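Local atomic coordinates of GCN5-related N-acetyltransferase (Kribbella flavida, PDB entry 4MY0), a protein that probably transfers an acetyl group from acetyl-coenzyme A to amines, possibly on aminoglycosides. Residues Leu341-Arg346 with Gly364-Gly369. Numbering follows the deposited sequence.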
ATOM      1  N   LEU C 341      20.451  17.994 -44.743  1.00 31.80           N
ATOM      2  CA  LEU C 341      19.759  17.333 -43.651  1.00 36.54           C
ATOM      3  C   LEU C 341      18.429  16.778 -44.179  1.00 36.51           C
ATOM      4  O   LEU C 341      17.607  17.523 -44.732  1.00 38.10           O
ATOM      5  CB  LEU C 341      19.503  18.316 -42.510  1.00 38.30           C
ATOM      6  CG  LEU C 341      18.785  17.701 -41.305  1.00 41.23           C
ATOM      7  CD1 LEU C 341      19.816  17.131 -40.374  1.00 37.96           C
ATOM      8  CD2 LEU C 341      17.914  18.709 -40.593  1.00 43.88           C
ATOM      9  N   GLN C 342      18.222  15.478 -43.994  0.54 32.04           N
ATOM     10  CA  GLN C 342      17.006  14.807 -44.453  0.54 31.57           C
ATOM     11  C   GLN C 342      16.162  14.375 -43.258  0.54 30.56           C
ATOM     12  O   GLN C 342      16.691  13.828 -42.288  0.54 29.39           O
ATOM     13  CB  GLN C 342      17.382  13.591 -45.304  0.54 32.58           C
ATOM     14  CG  GLN C 342      18.279  13.942 -46.485  0.54 35.46           C
ATOM     15  CD  GLN C 342      19.339  12.893 -46.764  0.54 40.06           C
ATOM     16  OE1 GLN C 342      19.113  11.700 -46.586  0.54 42.09           O
ATOM     17  NE2 GLN C 342      20.504  13.340 -47.206  0.54 29.77           N
ATOM     18  N   LEU C 343      14.859  14.637 -43.316  1.00 31.64           N
ATOM     19  CA  LEU C 343      13.944  14.238 -42.238  1.00 32.31           C
ATOM     20  C   LEU C 343      12.577  13.813 -42.743  1.00 30.73           C
ATOM     21  O   LEU C 343      12.118  14.277 -43.787  1.00 29.00           O
ATOM     22  CB  LEU C 343      13.744  15.343 -41.199  1.00 35.86           C
ATOM     23  CG  LEU C 343      14.255  16.771 -41.330  1.00 39.96           C
ATOM     24  CD1 LEU C 343      13.636  17.488 -42.504  1.00 39.95           C
ATOM     25  CD2 LEU C 343      13.953  17.512 -40.032  1.00 35.91           C
ATOM     26  N   GLY C 344      11.933  12.931 -41.988  1.00 23.35           N
ATOM     27  CA  GLY C 344      10.556  12.559 -42.259  1.00 24.25           C
ATOM     28  C   GLY C 344       9.663  13.447 -41.417  1.00 24.61           C
ATOM     29  O   GLY C 344      10.150  14.407 -40.812  1.00 23.13           O
ATOM     30  N   SER C 345       8.373  13.121 -41.351  1.00 22.88           N
ATOM     31  CA  SER C 345       7.429  13.897 -40.548  1.00 23.33           C
ATOM     32  C   SER C 345       7.753  13.908 -39.044  1.00 23.77           C
ATOM     33  O   SER C 345       7.649  14.957 -38.387  1.00 23.60           O
ATOM     34  CB  SER C 345       5.998  13.398 -40.774  1.00 25.35           C
ATOM     35  OG  SER C 345       5.086  14.051 -39.906  1.00 28.06           O
ATOM     36  N   ARG C 346       8.129  12.755 -38.497  1.00 24.31           N
ATOM     37  CA  ARG C 346       8.485  12.672 -37.082  1.00 23.52           C
ATOM     38  C   ARG C 346       9.663  13.607 -36.733  1.00 24.70           C
ATOM     39  O   ARG C 346       9.606  14.362 -35.756  1.00 20.54           O
ATOM     40  CB  ARG C 346       8.816  11.223 -36.702  1.00 22.45           C
ATOM     41  CG  ARG C 346       7.646  10.229 -36.865  1.00 21.25           C
ATOM     42  CD  ARG C 346       8.105   8.801 -36.651  1.00 24.60           C
ATOM     43  NE  ARG C 346       8.744   8.627 -35.339  1.00 25.53           N
ATOM     44  CZ  ARG C 346       9.453   7.553 -34.984  1.00 29.62           C
ATOM     45  NH1 ARG C 346       9.994   7.498 -33.772  1.00 26.31           N
ATOM     46  NH2 ARG C 346       9.626   6.529 -35.836  1.00 22.98           N
ATOM     47  N   GLY C 364      17.606   8.208 -35.207  1.00 30.46           N
ATOM     48  CA  GLY C 364      17.422   7.881 -36.621  1.00 31.41           C
ATOM     49  C   GLY C 364      16.327   8.681 -37.340  1.00 33.12           C
ATOM     50  O   GLY C 364      15.922   8.346 -38.455  1.00 34.51           O
ATOM     51  N   LEU C 365      15.842   9.745 -36.707  1.00 28.55           N
ATOM     52  CA  LEU C 365      14.707  10.500 -37.248  1.00 28.20           C
ATOM     53  C   LEU C 365      15.180  11.534 -38.247  1.00 29.73           C
ATOM     54  O   LEU C 365      14.399  12.109 -39.008  1.00 26.44           O
ATOM     55  CB  LEU C 365      13.949  11.192 -36.110  1.00 29.44           C
ATOM     56  CG  LEU C 365      12.765  10.420 -35.525  1.00 28.54           C
ATOM     57  CD1 LEU C 365      12.968   8.931 -35.634  1.00 25.61           C
ATOM     58  CD2 LEU C 365      12.495  10.843 -34.093  1.00 29.09           C
ATOM     59  N   VAL C 366      16.487  11.749 -38.242  1.00 34.22           N
ATOM     60  CA  VAL C 366      17.114  12.780 -39.038  1.00 36.37           C
ATOM     61  C   VAL C 366      18.427  12.198 -39.579  1.00 39.16           C
ATOM     62  O   VAL C 366      19.164  11.546 -38.839  1.00 39.36           O
ATOM     63  CB  VAL C 366      17.370  13.997 -38.136  1.00 39.41           C
ATOM     64  CG1 VAL C 366      18.707  14.616 -38.414  1.00 41.01           C
ATOM     65  CG2 VAL C 366      16.219  14.993 -38.234  1.00 37.10           C
ATOM     66  N   THR C 367      18.712  12.419 -40.861  1.00 38.40           N
ATOM     67  CA  THR C 367      19.864  11.778 -41.510  1.00 40.01           C
ATOM     68  C   THR C 367      20.584  12.732 -42.483  1.00 39.78           C
ATOM     69  O   THR C 367      19.960  13.621 -43.061  1.00 38.70           O
ATOM     70  CB  THR C 367      19.417  10.460 -42.224  1.00 51.25           C
ATOM     71  OG1 THR C 367      20.486   9.514 -42.241  1.00 57.75           O
ATOM     72  CG2 THR C 367      18.952  10.718 -43.634  1.00 49.57           C
ATOM     73  N   GLY C 368      21.897  12.570 -42.633  1.00 43.18           N
ATOM     74  CA  GLY C 368      22.672  13.361 -43.578  1.00 45.26           C
ATOM     75  C   GLY C 368      22.908  14.826 -43.226  1.00 46.30           C
ATOM     76  O   GLY C 368      22.595  15.282 -42.120  1.00 41.89           O
ATOM     77  N   GLY C 369      23.483  15.567 -44.172  1.00 47.42           N
ATOM     78  CA  GLY C 369      23.694  16.997 -44.002  1.00 50.08           C
ATOM     79  C   GLY C 369      24.916  17.354 -43.175  1.00 53.44           C
ATOM     80  O   GLY C 369      25.384  16.549 -42.365  1.00 56.09           O
TER
HETATM   81  O   HOH W   1      11.794  11.651 -39.467  1.00 26.32           O
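Q342 and T367 face each other as an antiparallel hydrogen-bonded pair, each backbone N giving its hydrogen to the other's carbonyl. Q342 N to T367 O spans 2.7 Å and T367 N to Q342 O 2.8 Å, both nearly straight. Above this pair the Q342 side chain, modelled in two conformers, crosses T367 obliquely: in the one described here CB lies 3.4 Å from T367 O and also near T367 CG2, CG and CD stay close to the same carbonyl, and the chain bends at chi2. The amide end is doubtful, since OE1 comes as near as 3.1 Å to T367 CG2; in this conformer NE2 makes a weak bond back to V340 O. V366 lies on the other face of the sheet, its CG1 pressed against L341 CD1 and its CG2 3.8 Å from L343 CD2; helix 357-362 packs on it from the same chain. Strand 366-367 is an outermost strand, within this chain, of the mixed sheet in the sterol carrier protein domain; strand 341-344 has strand 302-309 on its far side. Past the paired residues the strands separate, and a water bridges the gap, accepting from G344 N and donating to L365 O. At the start of the following helix, R346 reaches across L365, whose CD1 sits 3.7 Å above the guanidinium plane, over its centre. NH1 of that group forms a salt bridge with E135, and L265 of a second subunit packs on both R346 and L365.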